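Local structure of ornithine carbamoyltransferase (Giardia intestinalis, 3GRF) at residues A[265-270]-A[292-297]; A[275-280]-A[298-303]; A[44-49]-A[72-77]; A[101-106]-A[124-129]. The protein probably catalyses transfer of the carbamoyl group between carbamoyl phosphate and ornithine, a step of the parasite's arginine degradation pathway. One frame throughout, in Å; residues are numbered along the deposited sequence.

Contact 1 (A[265-270]-A[292-297])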
loop_
_atom_site.group_PDB
_atom_site.type_symbol
_atom_site.label_atom_id
_atom_site.label_comp_id
_atom_site.label_asym_id
_atom_site.label_seq_id
_atom_site.Cartn_x
_atom_site.Cartn_y
_atom_site.Cartn_z
ATOM N N VAL A 265 25.755 25.331 11.256
ATOM C CA VAL A 265 25.099 25.990 12.390
ATOM C C VAL A 265 25.627 25.397 13.716
ATOM O O VAL A 265 25.256 24.303 14.098
ATOM C CB VAL A 265 23.527 26.007 12.305
ATOM C CG1 VAL A 265 22.966 26.732 13.459
ATOM C CG2 VAL A 265 23.026 26.664 10.998
ATOM N N ASP A 266 26.526 26.125 14.382
ATOM C CA ASP A 266 27.072 25.723 15.699
ATOM C C ASP A 266 26.577 26.612 16.868
ATOM O O ASP A 266 25.650 27.427 16.704
ATOM C CB ASP A 266 28.626 25.644 15.639
ATOM C CG ASP A 266 29.292 26.994 15.290
ATOM O OD1 ASP A 266 30.485 26.995 15.040
ATOM O OD2 ASP A 266 28.662 28.068 15.277
ATOM N N ASP A 267 27.191 26.460 18.041
ATOM C CA ASP A 267 26.757 27.176 19.246
ATOM C C ASP A 267 27.023 28.684 19.076
ATOM O O ASP A 267 26.236 29.512 19.549
ATOM C CB ASP A 267 27.497 26.659 20.496
ATOM C CG ASP A 267 26.997 25.286 21.011
ATOM O OD1 ASP A 267 25.940 24.772 20.610
ATOM O OD2 ASP A 267 27.681 24.715 21.890
ATOM N N ALA A 268 28.136 29.047 18.418
ATOM C CA ALA A 268 28.476 30.468 18.223
ATOM C C ALA A 268 27.517 31.117 17.240
ATOM O O ALA A 268 27.227 32.312 17.333
ATOM C CB ALA A 268 29.900 30.623 17.693
ATOM N N VAL A 269 27.045 30.334 16.284
ATOM C CA VAL A 269 26.032 30.822 15.354
ATOM C C VAL A 269 24.735 31.081 16.135
ATOM O O VAL A 269 24.183 32.171 16.049
ATOM C CB VAL A 269 25.832 29.866 14.106
ATOM C CG1 VAL A 269 24.553 30.183 13.363
ATOM C CG2 VAL A 269 26.993 29.998 13.117
ATOM N N MET A 270 24.256 30.094 16.900
ATOM C CA MET A 270 23.005 30.241 17.660
ATOM C C MET A 270 23.071 31.322 18.762
ATOM O O MET A 270 22.057 31.986 19.055
ATOM C CB MET A 270 22.529 28.897 18.238
ATOM C CG MET A 270 22.182 27.851 17.174
ATOM S SD MET A 270 20.816 28.348 16.061
ATOM C CE MET A 270 19.384 28.065 17.198
ATOM N N THR A 292 25.842 21.160 14.406
ATOM C CA THR A 292 26.382 20.350 15.489
ATOM C C THR A 292 25.286 19.633 16.225
ATOM O O THR A 292 24.140 20.060 16.179
ATOM C CB THR A 292 27.227 21.169 16.488
ATOM O OG1 THR A 292 26.415 22.127 17.179
ATOM C CG2 THR A 292 28.379 21.894 15.785
ATOM N N ALA A 293 25.654 18.532 16.885
ATOM C CA ALA A 293 24.718 17.731 17.630
ATOM C C ALA A 293 24.153 18.567 18.793
ATOM O O ALA A 293 22.968 18.477 19.111
ATOM C CB ALA A 293 25.393 16.412 18.115
ATOM N N SER A 294 24.968 19.457 19.353
ATOM C CA SER A 294 24.531 20.371 20.417
ATOM C C SER A 294 23.407 21.337 20.012
ATOM O O SER A 294 22.678 21.808 20.863
ATOM C CB SER A 294 25.692 21.199 20.944
ATOM O OG SER A 294 26.032 22.214 20.025
ATOM N N VAL A 295 23.285 21.649 18.726
ATOM C CA VAL A 295 22.216 22.565 18.252
ATOM C C VAL A 295 20.971 21.723 18.024
ATOM O O VAL A 295 19.921 21.997 18.583
ATOM C CB VAL A 295 22.633 23.366 16.981
ATOM C CG1 VAL A 295 21.477 24.215 16.430
ATOM C CG2 VAL A 295 23.872 24.266 17.292
ATOM N N ILE A 296 21.096 20.679 17.226
ATOM C CA ILE A 296 19.911 19.863 16.930
ATOM C C ILE A 296 19.327 19.145 18.125
ATOM O O ILE A 296 18.118 18.918 18.180
ATOM C CB ILE A 296 20.117 18.884 15.725
ATOM C CG1 ILE A 296 18.816 18.105 15.402
ATOM C CG2 ILE A 296 21.349 17.968 15.934
ATOM C CD1 ILE A 296 18.641 17.718 13.926
ATOM N N ASP A 297 20.182 18.795 19.082
ATOM C CA ASP A 297 19.738 18.090 20.286
ATOM C C ASP A 297 19.653 19.064 21.449
ATOM O O ASP A 297 19.290 18.693 22.569
ATOM C CB ASP A 297 20.679 16.928 20.614
ATOM C CG ASP A 297 20.775 15.916 19.487
ATOM O OD1 ASP A 297 19.773 15.636 18.781
ATOM O OD2 ASP A 297 21.873 15.388 19.290
#

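Contact 2 (A[275-280]-A[298-303])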
loop_
_atom_site.group_PDB
_atom_site.type_symbol
_atom_site.label_atom_id
_atom_site.label_comp_id
_atom_site.label_asym_id
_atom_site.label_seq_id
_atom_site.Cartn_x
_atom_site.Cartn_y
_atom_site.Cartn_z
ATOM N N LYS A 275 16.823 35.902 21.689
ATOM C CA LYS A 275 16.640 35.062 22.842
ATOM C C LYS A 275 15.490 34.072 22.625
ATOM O O LYS A 275 15.510 32.968 23.184
ATOM C CB LYS A 275 16.428 35.921 24.098
ATOM C CG LYS A 275 17.358 35.574 25.261
ATOM C CD LYS A 275 18.688 36.346 25.199
ATOM C CE LYS A 275 19.409 36.323 26.556
ATOM N NZ LYS A 275 18.838 37.320 27.535
ATOM N N ARG A 276 14.494 34.473 21.827
ATOM C CA ARG A 276 13.337 33.620 21.465
ATOM C C ARG A 276 13.632 32.610 20.321
ATOM O O ARG A 276 12.791 31.788 19.978
ATOM C CB ARG A 276 12.149 34.517 21.067
ATOM C CG ARG A 276 12.214 34.982 19.619
ATOM C CD ARG A 276 11.889 36.438 19.383
ATOM N NE ARG A 276 10.471 36.694 19.264
ATOM C CZ ARG A 276 9.886 37.536 18.403
ATOM N NH1 ARG A 276 10.558 38.235 17.492
ATOM N NH2 ARG A 276 8.576 37.657 18.440
ATOM N N SER A 277 14.823 32.675 19.707
ATOM C CA SER A 277 15.051 31.947 18.456
ATOM C C SER A 277 14.726 30.475 18.553
ATOM O O SER A 277 14.678 29.879 19.647
ATOM C CB SER A 277 16.479 32.151 17.925
ATOM O OG SER A 277 17.437 31.688 18.854
ATOM N N ILE A 278 14.448 29.882 17.400
ATOM C CA ILE A 278 14.289 28.452 17.344
ATOM C C ILE A 278 15.187 27.970 16.215
ATOM O O ILE A 278 15.563 28.756 15.364
ATOM C CB ILE A 278 12.807 28.000 17.183
ATOM C CG1 ILE A 278 12.240 28.391 15.824
ATOM C CG2 ILE A 278 11.904 28.534 18.347
ATOM C CD1 ILE A 278 10.789 27.900 15.603
ATOM N N PHE A 279 15.522 26.692 16.228
ATOM C CA PHE A 279 16.353 26.065 15.193
ATOM C C PHE A 279 15.487 24.981 14.451
ATOM O O PHE A 279 14.762 24.200 15.091
ATOM C CB PHE A 279 17.607 25.432 15.824
ATOM C CG PHE A 279 18.309 24.542 14.901
ATOM C CD1 PHE A 279 19.176 25.093 13.937
ATOM C CD2 PHE A 279 18.051 23.175 14.906
ATOM C CE1 PHE A 279 19.793 24.254 12.982
ATOM C CE2 PHE A 279 18.675 22.312 13.959
ATOM C CZ PHE A 279 19.525 22.855 13.001
ATOM N N MET A 280 15.544 24.979 13.107
ATOM C CA MET A 280 14.781 24.091 12.244
ATOM C C MET A 280 15.707 23.395 11.239
ATOM O O MET A 280 16.726 23.971 10.871
ATOM C CB MET A 280 13.775 24.930 11.470
ATOM C CG MET A 280 12.776 25.573 12.385
ATOM S SD MET A 280 11.429 26.452 11.546
ATOM C CE MET A 280 10.315 25.135 11.050
ATOM N N GLY A 298 19.936 20.329 21.175
ATOM C CA GLY A 298 19.934 21.328 22.209
ATOM C C GLY A 298 18.533 21.890 22.281
ATOM O O GLY A 298 17.630 21.412 21.578
ATOM N N PRO A 299 18.343 22.911 23.138
ATOM C CA PRO A 299 17.027 23.442 23.539
ATOM C C PRO A 299 16.262 24.357 22.555
ATOM O O PRO A 299 15.066 24.583 22.742
ATOM C CB PRO A 299 17.370 24.206 24.822
ATOM C CG PRO A 299 18.757 24.728 24.569
ATOM C CD PRO A 299 19.458 23.616 23.822
ATOM N N LYS A 300 16.939 24.889 21.535
ATOM C CA LYS A 300 16.304 25.725 20.489
ATOM C C LYS A 300 15.700 24.906 19.334
ATOM O O LYS A 300 14.879 25.418 18.570
ATOM C CB LYS A 300 17.286 26.783 19.956
ATOM C CG LYS A 300 17.599 27.927 20.967
ATOM C CD LYS A 300 18.475 28.955 20.312
ATOM C CE LYS A 300 18.703 30.165 21.205
ATOM N NZ LYS A 300 17.471 31.019 21.400
ATOM N N SER A 301 16.050 23.615 19.280
ATOM C CA SER A 301 15.656 22.704 18.217
ATOM C C SER A 301 14.210 22.337 18.253
ATOM O O SER A 301 13.716 21.790 19.244
ATOM C CB SER A 301 16.454 21.416 18.239
ATOM O OG SER A 301 16.014 20.603 17.155
ATOM N N VAL A 302 13.526 22.644 17.160
ATOM C CA VAL A 302 12.159 22.135 16.979
ATOM C C VAL A 302 12.042 21.021 15.919
ATOM O O VAL A 302 10.944 20.715 15.456
ATOM C CB VAL A 302 11.129 23.284 16.744
ATOM C CG1 VAL A 302 11.114 24.227 17.935
ATOM C CG2 VAL A 302 11.476 24.090 15.511
ATOM N N CYS A 303 13.154 20.378 15.557
ATOM C CA CYS A 303 13.150 19.484 14.395
ATOM C C CYS A 303 12.126 18.354 14.375
ATOM O O CYS A 303 11.537 18.063 13.318
ATOM C CB CYS A 303 14.546 18.921 14.109
ATOM S SG CYS A 303 15.677 20.238 13.701
#

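Contact 3 (A[44-49]-A[72-77])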
loop_
_atom_site.group_PDB
_atom_site.type_symbol
_atom_site.label_atom_id
_atom_site.label_comp_id
_atom_site.label_asym_id
_atom_site.label_seq_id
_atom_site.Cartn_x
_atom_site.Cartn_y
_atom_site.Cartn_z
ATOM N N ASN A 44 -13.862 8.077 0.836
ATOM C CA ASN A 44 -13.951 7.444 -0.501
ATOM C C ASN A 44 -13.118 8.043 -1.615
ATOM O O ASN A 44 -13.292 7.714 -2.822
ATOM C CB ASN A 44 -15.388 7.295 -0.968
ATOM C CG ASN A 44 -16.223 6.517 0.009
ATOM O OD1 ASN A 44 -16.128 5.297 0.088
ATOM N ND2 ASN A 44 -16.988 7.226 0.814
ATOM N N LYS A 45 -12.239 8.957 -1.234
ATOM C CA LYS A 45 -11.479 9.695 -2.241
ATOM C C LYS A 45 -10.085 9.182 -2.141
ATOM O O LYS A 45 -9.687 8.759 -1.049
ATOM C CB LYS A 45 -11.539 11.206 -1.996
ATOM C CG LYS A 45 -12.907 11.802 -2.412
ATOM C CD LYS A 45 -13.076 13.217 -1.883
ATOM C CE LYS A 45 -14.463 13.773 -2.229
ATOM N NZ LYS A 45 -14.461 14.381 -3.589
ATOM N N THR A 46 -9.315 9.137 -3.240
ATOM C CA THR A 46 -7.935 8.598 -3.169
ATOM C C THR A 46 -6.907 9.541 -3.737
ATOM O O THR A 46 -7.175 10.314 -4.659
ATOM C CB THR A 46 -7.779 7.184 -3.829
ATOM O OG1 THR A 46 -7.039 7.319 -5.057
ATOM C CG2 THR A 46 -9.149 6.592 -4.097
ATOM N N LEU A 47 -5.726 9.463 -3.146
ATOM C CA LEU A 47 -4.601 10.186 -3.630
ATOM C C LEU A 47 -3.640 9.194 -4.285
ATOM O O LEU A 47 -3.367 8.122 -3.761
ATOM C CB LEU A 47 -3.935 10.952 -2.471
ATOM C CG LEU A 47 -2.407 11.096 -2.525
ATOM C CD1 LEU A 47 -2.074 12.153 -3.555
ATOM C CD2 LEU A 47 -1.727 11.415 -1.168
ATOM N N LEU A 48 -3.132 9.560 -5.444
ATOM C CA LEU A 48 -2.185 8.723 -6.081
ATOM C C LEU A 48 -0.830 9.323 -5.793
ATOM O O LEU A 48 -0.574 10.449 -6.163
ATOM C CB LEU A 48 -2.429 8.763 -7.571
ATOM C CG LEU A 48 -1.457 7.959 -8.420
ATOM C CD1 LEU A 48 -1.138 6.535 -7.833
ATOM C CD2 LEU A 48 -2.070 7.858 -9.781
ATOM N N ALA A 49 0.070 8.559 -5.170
ATOM C CA ALA A 49 1.324 9.143 -4.686
ATOM C C ALA A 49 2.545 8.442 -5.247
ATOM O O ALA A 49 2.916 7.393 -4.740
ATOM C CB ALA A 49 1.352 9.062 -3.158
ATOM N N HIS A 72 -7.805 7.501 1.146
ATOM C CA HIS A 72 -6.721 6.495 0.960
ATOM C C HIS A 72 -5.681 7.028 0.003
ATOM O O HIS A 72 -6.035 7.705 -0.944
ATOM C CB HIS A 72 -7.274 5.199 0.367
ATOM C CG HIS A 72 -6.262 4.095 0.339
ATOM N ND1 HIS A 72 -5.760 3.575 -0.834
ATOM C CD2 HIS A 72 -5.606 3.468 1.341
ATOM C CE1 HIS A 72 -4.850 2.660 -0.557
ATOM N NE2 HIS A 72 -4.740 2.567 0.756
ATOM N N ALA A 73 -4.398 6.702 0.254
ATOM C CA ALA A 73 -3.316 7.035 -0.662
ATOM C C ALA A 73 -2.736 5.761 -1.233
ATOM O O ALA A 73 -2.446 4.812 -0.488
ATOM C CB ALA A 73 -2.185 7.813 0.079
ATOM N N ILE A 74 -2.553 5.770 -2.551
ATOM C CA ILE A 74 -1.878 4.707 -3.262
ATOM C C ILE A 74 -0.387 5.055 -3.302
ATOM O O ILE A 74 0.024 6.050 -3.885
ATOM C CB ILE A 74 -2.369 4.608 -4.688
ATOM C CG1 ILE A 74 -3.850 4.205 -4.705
ATOM C CG2 ILE A 74 -1.545 3.573 -5.453
ATOM C CD1 ILE A 74 -4.490 4.211 -6.129
ATOM N N TYR A 75 0.418 4.239 -2.663
ATOM C CA TYR A 75 1.825 4.431 -2.732
ATOM C C TYR A 75 2.320 3.820 -4.069
ATOM O O TYR A 75 2.328 2.581 -4.278
ATOM C CB TYR A 75 2.480 3.820 -1.505
ATOM C CG TYR A 75 3.963 3.696 -1.696
ATOM C CD1 TYR A 75 4.758 4.829 -1.767
ATOM C CD2 TYR A 75 4.566 2.438 -1.841
ATOM C CE1 TYR A 75 6.136 4.734 -1.989
ATOM C CE2 TYR A 75 5.945 2.319 -2.061
ATOM C CZ TYR A 75 6.722 3.484 -2.128
ATOM O OH TYR A 75 8.100 3.399 -2.323
ATOM N N TYR A 76 2.667 4.720 -5.054
ATOM C CA TYR A 76 3.121 4.174 -6.348
ATOM C C TYR A 76 4.619 4.381 -6.591
ATOM O O TYR A 76 5.056 5.442 -7.020
ATOM C CB TYR A 76 2.275 4.737 -7.479
ATOM C CG TYR A 76 2.247 3.852 -8.694
ATOM C CD1 TYR A 76 1.092 3.217 -9.157
ATOM C CD2 TYR A 76 3.438 3.659 -9.410
ATOM C CE1 TYR A 76 1.130 2.404 -10.297
ATOM C CE2 TYR A 76 3.490 2.848 -10.540
ATOM C CZ TYR A 76 2.341 2.222 -10.979
ATOM O OH TYR A 76 2.396 1.426 -12.100
ATOM N N GLU A 77 5.395 3.320 -6.367
ATOM C CA GLU A 77 6.839 3.394 -6.427
ATOM C C GLU A 77 7.318 3.303 -7.877
ATOM O O GLU A 77 6.825 2.485 -8.654
ATOM C CB GLU A 77 7.451 2.297 -5.546
ATOM C CG GLU A 77 7.088 0.854 -5.992
ATOM C CD GLU A 77 5.917 0.176 -5.201
ATOM O OE1 GLU A 77 6.194 -0.844 -4.506
ATOM O OE2 GLU A 77 4.738 0.630 -5.309
#

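Contact 4 (A[101-106]-A[124-129])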
loop_
_atom_site.group_PDB
_atom_site.type_symbol
_atom_site.label_atom_id
_atom_site.label_comp_id
_atom_site.label_asym_id
_atom_site.label_seq_id
_atom_site.Cartn_x
_atom_site.Cartn_y
_atom_site.Cartn_z
ATOM N N VAL A 101 -8.397 8.853 -9.994
ATOM C CA VAL A 101 -8.054 9.401 -8.680
ATOM C C VAL A 101 -8.537 10.854 -8.562
ATOM O O VAL A 101 -8.955 11.475 -9.555
ATOM C CB VAL A 101 -6.553 9.216 -8.361
ATOM C CG1 VAL A 101 -6.206 7.725 -8.489
ATOM C CG2 VAL A 101 -5.675 10.078 -9.321
ATOM N N ASP A 102 -8.571 11.350 -7.326
ATOM C CA ASP A 102 -9.040 12.691 -7.019
ATOM C C ASP A 102 -7.890 13.684 -6.905
ATOM O O ASP A 102 -8.053 14.907 -7.045
ATOM C CB ASP A 102 -9.842 12.647 -5.730
ATOM C CG ASP A 102 -10.991 11.729 -5.826
ATOM O OD1 ASP A 102 -10.892 10.584 -5.336
ATOM O OD2 ASP A 102 -11.976 12.116 -6.468
ATOM N N ILE A 103 -6.703 13.168 -6.624
ATOM C CA ILE A 103 -5.562 14.047 -6.387
ATOM C C ILE A 103 -4.304 13.246 -6.522
ATOM O O ILE A 103 -4.360 12.029 -6.420
ATOM C CB ILE A 103 -5.607 14.740 -4.982
ATOM C CG1 ILE A 103 -4.445 15.706 -4.803
ATOM C CG2 ILE A 103 -5.667 13.757 -3.809
ATOM C CD1 ILE A 103 -4.709 16.714 -3.763
ATOM N N CYS A 104 -3.177 13.922 -6.765
ATOM C CA CYS A 104 -1.902 13.240 -7.056
ATOM C C CYS A 104 -0.747 14.019 -6.432
ATOM O O CYS A 104 -0.696 15.231 -6.517
ATOM C CB CYS A 104 -1.697 13.124 -8.576
ATOM S SG CYS A 104 -0.031 12.582 -9.147
ATOM N N THR A 105 0.188 13.320 -5.807
ATOM C CA THR A 105 1.437 13.946 -5.392
ATOM C C THR A 105 2.493 13.107 -6.090
ATOM O O THR A 105 2.248 11.938 -6.376
ATOM C CB THR A 105 1.689 13.802 -3.865
ATOM O OG1 THR A 105 1.619 12.425 -3.548
ATOM C CG2 THR A 105 0.662 14.560 -3.006
ATOM N N ALA A 106 3.653 13.686 -6.378
ATOM C CA ALA A 106 4.718 12.936 -7.039
ATOM C C ALA A 106 6.035 13.491 -6.579
ATOM O O ALA A 106 6.192 14.702 -6.407
ATOM C CB ALA A 106 4.611 13.041 -8.556
ATOM N N PRO A 124 -5.734 17.928 -9.327
ATOM C CA PRO A 124 -4.543 18.615 -8.769
ATOM C C PRO A 124 -3.243 17.775 -8.606
ATOM O O PRO A 124 -3.267 16.695 -8.031
ATOM C CB PRO A 124 -5.022 19.113 -7.401
ATOM C CG PRO A 124 -6.497 19.091 -7.441
ATOM C CD PRO A 124 -6.943 18.102 -8.502
ATOM N N CYS A 125 -2.110 18.279 -9.077
ATOM C CA CYS A 125 -0.813 17.615 -8.798
ATOM C C CYS A 125 0.113 18.497 -7.902
ATOM O O CYS A 125 0.196 19.730 -8.021
ATOM C CB CYS A 125 -0.063 17.169 -10.068
ATOM S SG CYS A 125 -0.987 16.206 -11.264
ATOM N N ILE A 126 0.762 17.828 -6.970
ATOM C CA ILE A 126 1.492 18.470 -5.898
ATOM C C ILE A 126 2.888 17.895 -5.991
ATOM O O ILE A 126 3.035 16.705 -6.100
ATOM C CB ILE A 126 0.872 18.173 -4.531
ATOM C CG1 ILE A 126 -0.500 18.850 -4.429
ATOM C CG2 ILE A 126 1.794 18.683 -3.410
ATOM C CD1 ILE A 126 -1.447 18.167 -3.453
ATOM N N ASN A 127 3.889 18.768 -6.032
ATOM C CA ASN A 127 5.279 18.374 -6.039
ATOM C C ASN A 127 5.659 17.986 -4.594
ATOM O O ASN A 127 5.623 18.815 -3.683
ATOM C CB ASN A 127 6.103 19.557 -6.580
ATOM C CG ASN A 127 7.576 19.433 -6.302
ATOM O OD1 ASN A 127 8.110 18.345 -6.220
ATOM N ND2 ASN A 127 8.251 20.561 -6.207
ATOM N N ALA A 128 6.003 16.712 -4.402
ATOM C CA ALA A 128 6.349 16.169 -3.081
ATOM C C ALA A 128 7.866 16.209 -2.887
ATOM O O ALA A 128 8.400 15.658 -1.934
ATOM C CB ALA A 128 5.811 14.726 -2.950
ATOM N N LEU A 129 8.557 16.818 -3.853
ATOM C CA LEU A 129 9.936 17.283 -3.726
ATOM C C LEU A 129 10.566 17.108 -5.098
ATOM O O LEU A 129 10.468 16.039 -5.689
ATOM C CB LEU A 129 10.754 16.518 -2.668
ATOM C CG LEU A 129 12.273 16.819 -2.549
ATOM C CD1 LEU A 129 12.583 18.302 -2.368
ATOM C CD2 LEU A 129 12.886 16.044 -1.400
#

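Contact 1 (A[265-270]-A[292-297])
Ser294 and Asp267 meet through a short hydrogen bond in which Ser294 OG donates to Asp267 OD1 at 2.6 Å, approaching from above the carboxylate plane, 41° out of it. Ser294 OG is also an acceptor: Thr292 OG1 donates to it at 2.9 Å, so that Thr292, Ser294 and Asp267 form a chain of two hydrogen bonds. With its hydroxyl between the backbone N and the carbonyl carbon (chi1 75°), Ser294 holds OG where both partners can reach it. The backbones join once, Thr292 N donating to Val265 O at 3.2 Å. Each short helix has its first turn served: Asp266, the N-cap of helix 267-270, takes Val269 N onto OD2 at 3.0 Å, and Thr292 O, at the N-cap of helix 293-296, accepts from both Val295 N and Ile296 N.

Val295 provides the apolar part. Its CG2 rests on Val265 O and the Asp266 backbone, while CG1 meets Met270 CG at 3.8 Å; Val265, Met270 and Val295 all also touch Phe279 of strand 278-281. In this corner of the ornithine-binding domain, hydroxyl and carboxylate groups therefore pair at the exposed surface, leaving the inner side to apolar packing against Phe279.

Contact 2 (A[275-280]-A[298-303])
Residues 275-280 and 300-303 run nearly parallel, 13° apart end to end, and their backbones are bridged once, at Phe279 and Ser301: Phe279 N donates to Lys300 O at 2.7 Å, and Val302 N returns a bond to Phe279 O at 2.9 Å. The bridge lies along strand 278-281, an outermost strand of the five-stranded parallel sheet in the Rossmann-like ornithine-binding domain; strand 237-240 pairs with its other side.

Lys300, the third residue of a type I turn from Gly298 to Ser301, lies stretched out beside Ser277 until its last torsion bends (chi4 -70°) and brings NZ to Ser277 OG, 2.6 Å away. NZ also makes weak hydrogen bonds to Ser277 O and Ser274 O, and Ser277 OG bonds in turn with Thr273 and Ser274. Ile278 and Met280 reach Val302 together: Val302 CG2 is 3.9 Å from Ile278 CD1 and 3.7 Å from Met280 CG. The Phe279 ring swings the other way and meets Cys303, whose SG lies 3.7 Å from CE2 in an oblique sulfur-aromatic contact. Ser301 OG accepts Cys303 N at 3.3 Å, closing an ST turn, and the same oxygen sits at the ring edge, in its plane, 4.0 Å from Phe279 CD2.

Contact 3 (A[44-49]-A[72-77])
Ile74 and Ala49 bury the most surface here, and a backbone bond ties them directly: Ala49 N donates to Ile74 O at 2.8 Å. Ala49 CB leans against the same carbonyl, 3.4 Å from Ile74 O, while Ala49 O takes the N-H of Tyr76 at 2.7 Å. Ile74 N reaches Leu47 O, also at 2.8 Å. On the other side of the sheet Ile74 points its CG2, anti to the backbone N, at Leu48 CD1 (3.8 Å). Leu48 CD1 also touches Tyr76 CB at 3.9 Å, with the Leu48 and Tyr76 side chains running alongside each other in the same direction.

Strands 46-51 and 72-77 are the two parallel strands of a beta-alpha-beta unit whose connecting helix, 56-69, covers the face bearing Leu47, Ala73 and Tyr75.

His72 closes the N-terminal end of the pairing. Its N donates to Lys45 O at 3.2 Å and its O accepts Leu47 N at 2.8 Å. The imidazole turns away from strand 46-51 toward the subunit interface, where NE2 binds a nickel ion together with NE2 of His72 from each of the two neighbouring subunits. Nearby, buried Thr46 OG1 has no polar partner in the model.

Contact 4 (A[101-106]-A[124-129])
Pro124 meets segment 101-106 through its puckered ring, which turns CD to Asp102 O at 3.7 Å. The flat group is the Asn127 carboxamide, which comes only loosely near Ala106 O with OD1. With CG anti to the backbone N (chi1 165°), the carboxamide is placed for OD1 to accept Leu129 N at 2.9 Å, the donor lying 53° above the amide plane, an Asx turn. At the opposite end of the amide, ND2 is held chiefly by Leu11 O.

Between these ends the strands pair in parallel, 22° apart. Cys104 N donates to Pro124 O, Cys104 O accepts Ile126 N, and Ile126 O accepts Ala106 N; a fourth bond joins Ala128 N to Ala106 O at 2.8 Å. On one face Ile103 CD1 meets Ile126 CD1 at 3.6 Å, the most intimate apolar touch of the contact, and Thr105 turns its methyl CG2 to Ile126 CB at 3.9 Å. On the other face Cys104 and Cys125 are neighbours without bonding, Cys125 SG lying 4.2 Å from Cys104 CB.

These are the parallel strands of a beta-alpha-beta unit. Its helix 111-120 covers Cys104, Ala106 and Cys125 with Met114 and Met117, while helix 303-322 packs Leu318, Phe321 and Leu322 on Ile103. Strand 103-107 is flanked on its other side by strand 46-51, and strand 125-127 is outermost in this four-stranded sheet.

In the fold
Contacts 3 and 4 are buried pairings within one parallel sheet of the carbamoyl phosphate-binding domain. Strands 46-51 and 103-107 lie next to each other there, linked by probable backbone bonds such as Leu48 N to Ile103 O at 2.9 Å. Contacts 1 and 2 belong to the ornithine-binding domain and are only partly buried. They also touch, Met270 CE packing on Lys300 CD at 3.4 Å, and their segments alternate along the chain. Regular backbone ladders dominate contacts 3 and 4; side-chain hydroxyls, a carboxylate and a lysine do more in contacts 1 and 2. Contact 3 alone reaches the nickel ion at the subunit interface; its centre lies about 39 Å from that of contact 1.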